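Local coordinates for protein HhaI Restriction Endonuclease (Haemophilus parahaemolyticus, PDB 6UKF) that cleaves double-stranded DNA as a bacterial restriction endonuclease and is bound here to its cognate DNA, with a calcium ion in the complex, at residues N41-E46 with E253-L258; M86-E91 with I106-S111; H163-S168 with V219-N224. All coordinates share one frame; numbering follows the deposited sequence. Where two conformers were deposited one is given.

The three contacts lie far apart, with centres 33 to 40 Å from one another and no atoms touching. Contact 1 joins residues 41-46, which lead into and form part of strand 43-47 in a mixed five-stranded sheet, to the C-terminal end of helix 242-255, and so closes a loop that spans most of the chain. Contacts 2 and 3 come in series inside that loop: contact 2 sets helix 80-91 against the lead-in to helix 110-123, and contact 3 pairs strands 162-163 and 217-221 of a separate four-stranded antiparallel sheet. Contact 3, opposite contact 1 across the chain's centre, grips the DNA backbone; contacts 1 and 2 pack helices in the rest of the chain.

Contact 1. Residues N41-E46 with E253-L258; sequences NPFYIE and EAAISL. With EDO (1,2-ethanediol), chain J; EDO (1,2-ethanediol), chain L; EDO (1,2-ethanediol), chain O; EDO (1,2-ethanediol), chain I.
The C-terminal end of helix 242-255 packs here against the start of strand 43-47, an inner strand of the mixed five-stranded sheet, and Asn41, just ahead of that strand, ties the two together. Its ND2 donates to the backbone O of Ala255 over 3.0 Å with an almost straight N-H...O angle of 169°. The accepting oxygen lies close to the Asn41 amide plane, while ND2 is tilted out of the Ala255 carbonyl plane. With CG opposite the backbone N (chi1 178°), the amide extends to Ala255 O, which has no residue four further on to donate to it because the chain ends at Leu258; asparagine suits the place because its short side chain supplies such a donor. Leu258 CD1 packs against the same nitrogen.

A water molecule makes a second bridge, accepting from Asn41 N at 3.0 Å and donating at 2.6 Å to Leu258 O of the C-terminal carboxylate; its link to Ile256 O is weak. The last residue of the chain is thereby joined to the loop before the strand.

Deeper in, Phe43 supplies the apolar part. Its CE1 meets Ala255 CB at 3.8 Å, and the small methyl lets the helix come close to the ring. Ile256 CG2 approaches the ring edge at CZ, also at 3.8 Å. The rings of Phe37 and Phe128 pack against Phe43 from the adjoining strands, so the aromatic ring joins sheet and helix, with Phe43 and Ala255 both buried. Ile256 also touches Tyr18, which brings helix 3-18 to the same site.

Ser257 OG donates to Glu253 O, four residues back, at 2.7 Å and nearly in line with the carbonyl, the C=O...OG angle being 171°.

Contact 2. Residues M86-E91 with I106-S111; sequences MQFMSE and IPLPES
Phe88 reaches out from helix 80-91 and sets its ring among Ile106, Pro107 and Leu108. Its CG is turned opposite the backbone N (chi1 177°), which carries the ring off the helix toward the segment leading into helix 110-123. The far end of the ring meets the proline: Phe88 CZ is 3.6 Å from Pro107 CG, the side chains crossing at roughly a right angle. Nearer the helix, Phe88 CD2 touches Leu108 CD2 at 3.8 Å, while Phe88 CD1 has Ile106 CG2 at 4.1 Å. A broad phenylalanine suits a place where one side chain must meet three differently shaped partners.

Met89 lends its sulfur: SD lies 3.9 Å from Ile106 CD1. Pro107 stands at the centre of an inverse gamma turn, which presents residues on both sides to the ring. Tyr96 of helix 93-96 packs on Phe88, Met89, Ile106 and Pro107. Ile106 pairs by backbone with Cys152 of strand 148-156, between the calcium-site residues Ser151 and Thr153, and its side chain lies about 8 Å from the calcium ion.

Between the segments, shape fit and burial of apolar surface probably do the holding, as no directional bond joins them.

Contact 3. Residues H163-S168 with V219-N224; sequences HLNSKS and VKILSN. With EDO (1,2-ethanediol), chain H; EDO (1,2-ethanediol), chain M; nucleotides of chain B; nucleotides of chain C.
Leu164 begins its contact at CB, which lies 3.4 Å from Val219 O and 3.8 Å from Val219 CB. From there CG runs opposite the backbone N (chi1 -178°), and at the tip CD2 reaches Val219 CB at 3.9 Å, so the two side chains lie side by side, pointing the same way. Leu164 N itself donates to Val219 O at 2.9 Å, beside the antiparallel non-hydrogen-bonded pair of His163 and Lys220.

Ile221 CD1 packs on Ser168, against CB and OG. Ser168 N donates to Asn165 OD1, an Asx motif, and Ser168 OG adds a second bond of 2.6 Å to Asn165 OD1. Asparagine suits the turn because one carboxamide can gather both donors while its ND2 bonds a DNA phosphate. The folded loop also directs Lys167 N to OP1 of nucleotide DC2 of chain B, and across the contact Lys220 NZ, in one of its two conformers, reaches OP1 of DG7 of chain C at 2.8 Å.

Strand 162-163 is an outermost strand of the antiparallel sheet, next to strand 217-221, with Phe172 of helix 169-179 packed on Leu164 and Val219, and Phe208 of strand 207-212 on Leu164 and Ile221.

Contact 1. Residues N41-E46 with E253-L258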
loop_
_atom_site.group_PDB
_atom_site.type_symbol
_atom_site.label_atom_id
_atom_site.label_comp_id
_atom_site.label_asym_id
_atom_site.label_seq_id
_atom_site.Cartn_x
_atom_site.Cartn_y
_atom_site.Cartn_z
ATOM N N ASN A 41 -2.988 -3.405 26.040
ATOM C CA ASN A 41 -4.057 -3.488 25.052
ATOM C C ASN A 41 -3.425 -3.191 23.697
ATOM O O ASN A 41 -3.606 -2.101 23.139
ATOM C CB ASN A 41 -5.155 -2.476 25.373
ATOM C CG ASN A 41 -6.271 -2.476 24.347
ATOM O OD1 ASN A 41 -6.635 -3.518 23.802
ATOM N ND2 ASN A 41 -6.818 -1.300 24.078
ATOM N N PRO A 42 -2.659 -4.131 23.149
ATOM C CA PRO A 42 -1.890 -3.833 21.939
ATOM C C PRO A 42 -2.784 -3.726 20.720
ATOM O O PRO A 42 -3.816 -4.391 20.610
ATOM C CB PRO A 42 -0.949 -5.036 21.818
ATOM C CG PRO A 42 -1.701 -6.143 22.462
ATOM C CD PRO A 42 -2.437 -5.512 23.613
ATOM N N PHE A 43 -2.368 -2.876 19.790
ATOM C CA PHE A 43 -3.064 -2.749 18.520
ATOM C C PHE A 43 -2.153 -2.007 17.560
ATOM O O PHE A 43 -1.204 -1.332 17.969
ATOM C CB PHE A 43 -4.400 -2.007 18.657
ATOM C CG PHE A 43 -4.282 -0.652 19.296
ATOM C CD1 PHE A 43 -4.477 -0.502 20.657
ATOM C CD2 PHE A 43 -3.976 0.471 18.543
ATOM C CE1 PHE A 43 -4.366 0.735 21.259
ATOM C CE2 PHE A 43 -3.864 1.713 19.141
ATOM C CZ PHE A 43 -4.063 1.845 20.501
ATOM N N TYR A 44 -2.455 -2.144 16.276
ATOM C CA TYR A 44 -1.728 -1.425 15.248
ATOM C C TYR A 44 -2.430 -0.112 14.925
ATOM O O TYR A 44 -3.651 0.025 15.067
ATOM C CB TYR A 44 -1.577 -2.273 13.984
ATOM C CG TYR A 44 -0.634 -3.443 14.158
ATOM C CD1 TYR A 44 0.730 -3.305 13.935
ATOM C CD2 TYR A 44 -1.108 -4.687 14.552
ATOM C CE1 TYR A 44 1.592 -4.374 14.096
ATOM C CE2 TYR A 44 -0.255 -5.759 14.714
ATOM C CZ TYR A 44 1.094 -5.598 14.486
ATOM O OH TYR A 44 1.948 -6.664 14.646
ATOM N N ILE A 45 -1.626 0.862 14.507
ATOM C CA ILE A 45 -2.084 2.182 14.098
ATOM C C ILE A 45 -1.617 2.385 12.666
ATOM O O ILE A 45 -0.436 2.186 12.361
ATOM C CB ILE A 45 -1.505 3.280 15.010
ATOM C CG1 ILE A 45 -1.929 3.051 16.464
ATOM C CG2 ILE A 45 -1.943 4.669 14.538
ATOM C CD1 ILE A 45 -1.080 3.801 17.468
ATOM N N GLU A 46 -2.535 2.762 11.790
ATOM C CA GLU A 46 -2.224 3.007 10.389
ATOM C C GLU A 46 -2.012 4.500 10.185
ATOM O O GLU A 46 -2.911 5.301 10.457
ATOM C CB GLU A 46 -3.346 2.509 9.481
ATOM C CG GLU A 46 -3.010 1.224 8.743
ATOM C CD GLU A 46 -1.763 1.360 7.889
ATOM O OE1 GLU A 46 -1.641 2.375 7.174
ATOM O OE2 GLU A 46 -0.895 0.463 7.947
ATOM N N GLU A 253 -6.964 7.740 23.876
ATOM C CA GLU A 253 -6.361 7.838 25.197
ATOM C C GLU A 253 -6.880 6.757 26.129
ATOM O O GLU A 253 -6.142 6.292 27.006
ATOM C CB GLU A 253 -6.589 9.242 25.747
ATOM C CG GLU A 253 -5.753 10.257 24.987
ATOM C CD GLU A 253 -6.014 11.690 25.377
ATOM O OE1 GLU A 253 -6.847 11.933 26.274
ATOM O OE2 GLU A 253 -5.373 12.577 24.775
ATOM N N ALA A 254 -8.128 6.328 25.950
ATOM C CA ALA A 254 -8.625 5.191 26.714
ATOM C C ALA A 254 -7.942 3.905 26.269
ATOM O O ALA A 254 -7.479 3.117 27.101
ATOM C CB ALA A 254 -10.141 5.074 26.555
ATOM N N ALA A 255 -7.851 3.689 24.954
ATOM C CA ALA A 255 -7.304 2.438 24.438
ATOM C C ALA A 255 -5.884 2.196 24.935
ATOM O O ALA A 255 -5.529 1.066 25.291
ATOM C CB ALA A 255 -7.335 2.452 22.909
ATOM N N ILE A 256 -5.049 3.239 24.953
ATOM C CA ILE A 256 -3.659 3.066 25.370
ATOM C C ILE A 256 -3.508 2.995 26.879
ATOM O O ILE A 256 -2.396 2.752 27.369
ATOM C CB ILE A 256 -2.734 4.160 24.797
ATOM C CG1 ILE A 256 -3.113 5.537 25.348
ATOM C CG2 ILE A 256 -2.784 4.145 23.281
ATOM C CD1 ILE A 256 -2.201 6.654 24.887
ATOM N N SER A 257 -4.591 3.192 27.630
ATOM C CA SER A 257 -4.555 3.179 29.082
ATOM C C SER A 257 -5.164 1.927 29.694
ATOM O O SER A 257 -5.031 1.724 30.905
ATOM C CB SER A 257 -5.294 4.410 29.628
ATOM O OG SER A 257 -4.683 5.605 29.174
ATOM N N LEU A 258 -5.822 1.086 28.901
ATOM C CA LEU A 258 -6.443 -0.129 29.418
ATOM C C LEU A 258 -5.385 -1.136 29.869
ATOM O O LEU A 258 -4.378 -1.350 29.190
ATOM C CB LEU A 258 -7.350 -0.753 28.354
ATOM C CG LEU A 258 -8.483 0.131 27.824
ATOM C CD1 LEU A 258 -9.369 -0.653 26.871
ATOM C CD2 LEU A 258 -9.302 0.715 28.969
ATOM O OXT LEU A 258 -5.512 -1.763 30.924
HETATM C C1 EDO J . -7.589 15.228 26.821
HETATM O O1 EDO J . -8.541 14.373 26.175
HETATM C C2 EDO J . -6.181 14.828 26.402
HETATM O O2 EDO J . -5.236 15.747 26.959
HETATM C C1 EDO L . 0.453 4.823 26.935
HETATM O O1 EDO L . 0.410 3.505 27.492
HETATM C C2 EDO L . 0.756 5.842 28.029
HETATM O O2 EDO L . -0.171 5.685 29.110
HETATM C C1 EDO O . -2.089 -2.081 6.822
HETATM O O1 EDO O . -0.669 -2.079 6.642
HETATM C C2 EDO O . -2.570 -3.459 7.252
HETATM O O2 EDO O . -2.182 -4.422 6.268
HETATM C C1 EDO I . -2.528 -7.026 18.342
HETATM O O1 EDO I . -3.895 -6.626 18.490
HETATM C C2 EDO I . -2.429 -8.548 18.294
HETATM O O2 EDO I . -3.058 -9.043 17.106
HETATM O O HOH W 1 -2.939 -0.566 27.123
#

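Contact 2. Residues M86-E91 with I106-S111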
loop_
_atom_site.group_PDB
_atom_site.type_symbol
_atom_site.label_atom_id
_atom_site.label_comp_id
_atom_site.label_asym_id
_atom_site.label_seq_id
_atom_site.Cartn_x
_atom_site.Cartn_y
_atom_site.Cartn_z
ATOM N N MET A 86 -17.795 -7.406 -6.037
ATOM C CA MET A 86 -17.682 -8.436 -7.063
ATOM C C MET A 86 -18.996 -8.619 -7.804
ATOM O O MET A 86 -19.009 -8.783 -9.030
ATOM C CB MET A 86 -17.266 -9.757 -6.422
ATOM C CG MET A 86 -15.847 -9.765 -5.908
ATOM S SD MET A 86 -15.433 -11.281 -5.033
ATOM C CE MET A 86 -15.724 -12.520 -6.295
ATOM N N GLN A 87 -20.111 -8.609 -7.075
ATOM C CA GLN A 87 -21.411 -8.767 -7.712
ATOM C C GLN A 87 -21.677 -7.629 -8.686
ATOM O O GLN A 87 -22.114 -7.855 -9.819
ATOM C CB GLN A 87 -22.495 -8.829 -6.639
ATOM C CG GLN A 87 -23.909 -8.801 -7.174
ATOM C CD GLN A 87 -24.933 -8.952 -6.077
ATOM O OE1 GLN A 87 -24.765 -9.754 -5.159
ATOM N NE2 GLN A 87 -26.000 -8.173 -6.162
ATOM N N PHE A 88 -21.409 -6.392 -8.265
ATOM C CA PHE A 88 -21.631 -5.264 -9.159
ATOM C C PHE A 88 -20.778 -5.388 -10.415
ATOM O O PHE A 88 -21.265 -5.199 -11.536
ATOM C CB PHE A 88 -21.335 -3.943 -8.453
ATOM C CG PHE A 88 -21.487 -2.757 -9.352
ATOM C CD1 PHE A 88 -20.416 -2.293 -10.097
ATOM C CD2 PHE A 88 -22.714 -2.131 -9.488
ATOM C CE1 PHE A 88 -20.562 -1.218 -10.945
ATOM C CE2 PHE A 88 -22.865 -1.052 -10.334
ATOM C CZ PHE A 88 -21.786 -0.593 -11.062
ATOM N N MET A 89 -19.492 -5.698 -10.248
ATOM C CA MET A 89 -18.610 -5.807 -11.404
ATOM C C MET A 89 -19.030 -6.956 -12.310
ATOM O O MET A 89 -18.977 -6.836 -13.540
ATOM C CB MET A 89 -17.167 -5.988 -10.940
ATOM C CG MET A 89 -16.588 -4.752 -10.278
ATOM S SD MET A 89 -14.939 -5.024 -9.618
ATOM C CE MET A 89 -14.040 -5.489 -11.097
ATOM N N SER A 90 -19.449 -8.078 -11.721
ATOM C CA SER A 90 -19.852 -9.231 -12.520
ATOM C C SER A 90 -21.149 -8.961 -13.273
ATOM O O SER A 90 -21.284 -9.336 -14.444
ATOM C CB SER A 90 -19.987 -10.457 -11.620
ATOM O OG SER A 90 -18.730 -10.819 -11.078
ATOM N N GLU A 91 -22.117 -8.314 -12.620
ATOM C CA GLU A 91 -23.349 -7.945 -13.307
ATOM C C GLU A 91 -23.100 -6.906 -14.393
ATOM O O GLU A 91 -23.937 -6.749 -15.290
ATOM C CB GLU A 91 -24.386 -7.459 -12.292
ATOM C CG GLU A 91 -24.779 -8.532 -11.274
ATOM C CD GLU A 91 -25.895 -8.107 -10.321
ATOM O OE1 GLU A 91 -26.632 -8.947 -9.919
ATOM O OE2 GLU A 91 -25.998 -6.830 -9.957
ATOM N N ILE A 106 -15.727 2.333 -9.571
ATOM C CA ILE A 106 -16.848 1.489 -9.197
ATOM C C ILE A 106 -17.873 2.372 -8.483
ATOM O O ILE A 106 -17.604 2.858 -7.374
ATOM C CB ILE A 106 -16.398 0.314 -8.319
ATOM C CG1 ILE A 106 -15.466 -0.597 -9.126
ATOM C CG2 ILE A 106 -17.602 -0.470 -7.822
ATOM C CD1 ILE A 106 -14.505 -1.416 -8.284
ATOM N N PRO A 107 -19.055 2.623 -9.091
ATOM C CA PRO A 107 -20.023 3.581 -8.547
ATOM C C PRO A 107 -20.989 2.982 -7.525
ATOM O O PRO A 107 -22.205 3.189 -7.594
ATOM C CB PRO A 107 -20.768 4.048 -9.799
ATOM C CG PRO A 107 -20.812 2.811 -10.639
ATOM C CD PRO A 107 -19.471 2.138 -10.421
ATOM N N LEU A 108 -20.459 2.243 -6.568
ATOM C CA LEU A 108 -21.291 1.769 -5.475
ATOM C C LEU A 108 -21.330 2.806 -4.365
ATOM O O LEU A 108 -20.506 3.725 -4.329
ATOM C CB LEU A 108 -20.744 0.455 -4.930
ATOM C CG LEU A 108 -21.041 -0.775 -5.788
ATOM C CD1 LEU A 108 -20.259 -1.971 -5.276
ATOM C CD2 LEU A 108 -22.533 -1.071 -5.810
ATOM N N PRO A 109 -22.286 2.697 -3.444
ATOM C CA PRO A 109 -22.334 3.650 -2.329
ATOM C C PRO A 109 -21.015 3.676 -1.571
ATOM O O PRO A 109 -20.399 2.639 -1.320
ATOM C CB PRO A 109 -23.477 3.119 -1.459
ATOM C CG PRO A 109 -24.365 2.400 -2.420
ATOM C CD PRO A 109 -23.423 1.758 -3.409
ATOM N N GLU A 110 -20.591 4.885 -1.203
ATOM C CA GLU A 110 -19.330 5.048 -0.493
ATOM C C GLU A 110 -19.283 4.186 0.759
ATOM O O GLU A 110 -18.212 3.701 1.141
ATOM C CB GLU A 110 -19.149 6.522 -0.141
ATOM C CG GLU A 110 -17.792 6.874 0.419
ATOM C CD GLU A 110 -17.672 8.347 0.743
ATOM O OE1 GLU A 110 -18.702 9.051 0.701
ATOM O OE2 GLU A 110 -16.547 8.802 1.033
ATOM N N SER A 111 -20.435 3.970 1.399
ATOM C CA SER A 111 -20.479 3.173 2.620
ATOM C C SER A 111 -20.024 1.737 2.387
ATOM O O SER A 111 -19.481 1.110 3.302
ATOM C CB SER A 111 -21.894 3.186 3.193
ATOM O OG SER A 111 -22.827 2.715 2.237
#

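Contact 3. Residues H163-S168 with V219-N224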
loop_
_atom_site.group_PDB
_atom_site.type_symbol
_atom_site.label_atom_id
_atom_site.label_comp_id
_atom_site.label_asym_id
_atom_site.label_seq_id
_atom_site.Cartn_x
_atom_site.Cartn_y
_atom_site.Cartn_z
ATOM N N HIS A 163 15.315 -8.006 -5.698
ATOM C CA HIS A 163 16.733 -7.686 -5.759
ATOM C C HIS A 163 17.415 -8.516 -6.835
ATOM O O HIS A 163 17.088 -9.688 -7.039
ATOM C CB HIS A 163 17.404 -7.996 -4.423
ATOM C CG HIS A 163 17.024 -7.062 -3.320
ATOM N ND1 HIS A 163 17.671 -7.052 -2.105
ATOM C CD2 HIS A 163 16.068 -6.106 -3.247
ATOM C CE1 HIS A 163 17.128 -6.130 -1.328
ATOM N NE2 HIS A 163 16.153 -5.544 -1.998
ATOM N N LEU A 164 18.376 -7.904 -7.521
ATOM C CA LEU A 164 19.296 -8.681 -8.336
ATOM C C LEU A 164 19.879 -9.804 -7.490
ATOM O O LEU A 164 20.204 -9.612 -6.316
ATOM C CB LEU A 164 20.423 -7.779 -8.838
ATOM C CG LEU A 164 21.460 -8.429 -9.756
ATOM C CD1 LEU A 164 20.854 -8.704 -11.124
ATOM C CD2 LEU A 164 22.693 -7.552 -9.877
ATOM N N ASN A 165 20.000 -10.985 -8.089
ATOM C CA ASN A 165 20.513 -12.157 -7.398
ATOM C C ASN A 165 21.654 -12.765 -8.203
ATOM O O ASN A 165 21.908 -12.388 -9.351
ATOM C CB ASN A 165 19.407 -13.193 -7.147
ATOM C CG ASN A 165 18.619 -13.526 -8.398
ATOM O OD1 ASN A 165 19.176 -13.631 -9.491
ATOM N ND2 ASN A 165 17.309 -13.692 -8.243
ATOM N N SER A 166 22.350 -13.717 -7.578
ATOM C CA SER A 166 23.512 -14.325 -8.218
ATOM C C SER A 166 23.131 -14.994 -9.532
ATOM O O SER A 166 23.864 -14.895 -10.523
ATOM C CB SER A 166 24.156 -15.337 -7.272
ATOM O OG SER A 166 24.522 -14.727 -6.046
ATOM N N LYS A 167 21.990 -15.687 -9.559
ATOM C CA LYS A 167 21.568 -16.352 -10.787
ATOM C C LYS A 167 21.400 -15.363 -11.933
ATOM O O LYS A 167 21.665 -15.707 -13.090
ATOM C CB LYS A 167 20.263 -17.114 -10.547
ATOM C CG LYS A 167 19.715 -17.818 -11.780
ATOM C CD LYS A 167 18.408 -18.535 -11.475
ATOM N N SER A 168 20.976 -14.134 -11.638
ATOM C CA SER A 168 20.739 -13.132 -12.667
ATOM C C SER A 168 21.948 -12.246 -12.932
ATOM O O SER A 168 21.910 -11.440 -13.867
ATOM C CB SER A 168 19.562 -12.239 -12.261
ATOM O OG SER A 168 18.437 -13.018 -11.897
ATOM N N VAL A 219 20.511 -2.867 -7.701
ATOM C CA VAL A 219 19.904 -3.307 -8.949
ATOM C C VAL A 219 18.678 -4.139 -8.617
ATOM O O VAL A 219 18.734 -5.021 -7.751
ATOM C CB VAL A 219 20.901 -4.106 -9.807
ATOM C CG1 VAL A 219 20.270 -4.475 -11.139
ATOM C CG2 VAL A 219 22.172 -3.301 -10.018
ATOM N N LYS A 220 17.579 -3.859 -9.306
ATOM C CA LYS A 220 16.334 -4.577 -9.109
ATOM C C LYS A 220 15.900 -5.210 -10.421
ATOM O O LYS A 220 16.217 -4.716 -11.507
ATOM C CB LYS A 220 15.224 -3.646 -8.604
ATOM C CG LYS A 220 15.554 -2.939 -7.300
ATOM C CD LYS A 220 16.174 -1.574 -7.548
ATOM C CE LYS A 220 16.753 -0.989 -6.272
ATOM N NZ LYS A 220 15.710 -0.685 -5.254
ATOM N N ILE A 221 15.182 -6.322 -10.307
ATOM C CA ILE A 221 14.557 -6.984 -11.444
ATOM C C ILE A 221 13.067 -6.680 -11.360
ATOM O O ILE A 221 12.424 -6.985 -10.347
ATOM C CB ILE A 221 14.802 -8.499 -11.425
ATOM C CG1 ILE A 221 16.300 -8.806 -11.404
ATOM C CG2 ILE A 221 14.132 -9.154 -12.635
ATOM C CD1 ILE A 221 16.612 -10.243 -11.038
ATOM N N LEU A 222 12.520 -6.075 -12.407
ATOM C CA LEU A 222 11.115 -5.701 -12.400
ATOM C C LEU A 222 10.243 -6.903 -12.755
ATOM O O LEU A 222 10.695 -7.882 -13.354
ATOM C CB LEU A 222 10.873 -4.544 -13.368
ATOM C CG LEU A 222 11.755 -3.316 -13.119
ATOM C CD1 LEU A 222 11.422 -2.185 -14.085
ATOM C CD2 LEU A 222 11.643 -2.832 -11.678
ATOM N N SER A 223 8.974 -6.811 -12.377
ATOM C CA SER A 223 8.035 -7.908 -12.533
ATOM C C SER A 223 7.554 -8.018 -13.975
ATOM O O SER A 223 7.670 -7.083 -14.771
ATOM C CB SER A 223 6.818 -7.675 -11.638
ATOM O OG SER A 223 5.886 -8.736 -11.741
ATOM N N ASN A 224 6.988 -9.181 -14.295
ATOM C CA ASN A 224 6.260 -9.396 -15.537
ATOM C C ASN A 224 4.790 -9.702 -15.269
ATOM O O ASN A 224 4.085 -10.149 -16.180
ATOM C CB ASN A 224 6.901 -10.524 -16.355
ATOM C CG ASN A 224 8.298 -10.175 -16.845
ATOM O OD1 ASN A 224 8.561 -9.045 -17.258
ATOM N ND2 ASN A 224 9.203 -11.150 -16.800
HETATM C C1 EDO H . 20.459 -6.039 -4.865
HETATM O O1 EDO H . 19.320 -5.204 -5.099
HETATM C C2 EDO H . 21.709 -5.169 -4.778
HETATM O O2 EDO H . 21.996 -4.615 -6.065
HETATM C C1 EDO M . 12.803 -7.242 -3.119
HETATM O O1 EDO M . 12.707 -6.037 -2.353
HETATM C C2 EDO M . 13.819 -8.184 -2.487
HETATM O O2 EDO M . 14.065 -9.276 -3.380
ATOM P P DC B 2 19.731 -16.846 -5.994
ATOM O OP1 DC B 2 20.759 -16.832 -7.059
ATOM O OP2 DC B 2 19.638 -15.717 -5.040
ATOM O "O5'" DC B 2 18.307 -17.063 -6.687
ATOM C "C5'" DC B 2 18.111 -18.164 -7.570
ATOM C "C4'" DC B 2 16.644 -18.310 -7.940
ATOM O "O4'" DC B 2 15.879 -18.683 -6.769
ATOM C "C3'" DC B 2 15.992 -17.037 -8.490
ATOM O "O3'" DC B 2 15.471 -17.299 -9.792
ATOM C "C2'" DC B 2 14.898 -16.687 -7.473
ATOM C "C1'" DC B 2 14.631 -18.025 -6.798
ATOM N N1 DC B 2 14.110 -17.934 -5.403
ATOM C C2 DC B 2 12.903 -18.572 -5.073
ATOM O O2 DC B 2 12.284 -19.190 -5.950
ATOM N N3 DC B 2 12.445 -18.489 -3.801
ATOM C C4 DC B 2 13.137 -17.816 -2.883
ATOM N N4 DC B 2 12.644 -17.765 -1.642
ATOM C C5 DC B 2 14.368 -17.166 -3.195
ATOM C C6 DC B 2 14.813 -17.253 -4.453
ATOM P P DG C 7 12.290 -0.365 -6.576
ATOM O OP1 DG C 7 13.419 0.561 -6.338
ATOM O OP2 DG C 7 12.529 -1.635 -7.291
ATOM O "O5'" DG C 7 11.615 -0.696 -5.160
ATOM C "C5'" DG C 7 11.439 0.345 -4.201
ATOM C "C4'" DG C 7 11.209 -0.205 -2.805
ATOM O "O4'" DG C 7 9.841 -0.697 -2.686
ATOM C "C3'" DG C 7 12.088 -1.383 -2.391
ATOM O "O3'" DG C 7 12.319 -1.321 -0.975
ATOM C "C2'" DG C 7 11.263 -2.592 -2.826
ATOM C "C1'" DG C 7 9.837 -2.118 -2.574
ATOM N N9 DG C 7 8.852 -2.620 -3.523
ATOM C C8 DG C 7 8.986 -2.703 -4.887
ATOM N N7 DG C 7 7.925 -3.166 -5.484
ATOM C C5 DG C 7 7.023 -3.387 -4.452
ATOM C C6 DG C 7 5.700 -3.884 -4.487
ATOM O O6 DG C 7 5.039 -4.234 -5.472
ATOM N N1 DG C 7 5.140 -3.953 -3.215
ATOM C C2 DG C 7 5.780 -3.588 -2.055
ATOM N N2 DG C 7 5.080 -3.727 -0.921
ATOM N N3 DG C 7 7.017 -3.121 -2.008
ATOM C C4 DG C 7 7.576 -3.048 -3.239
#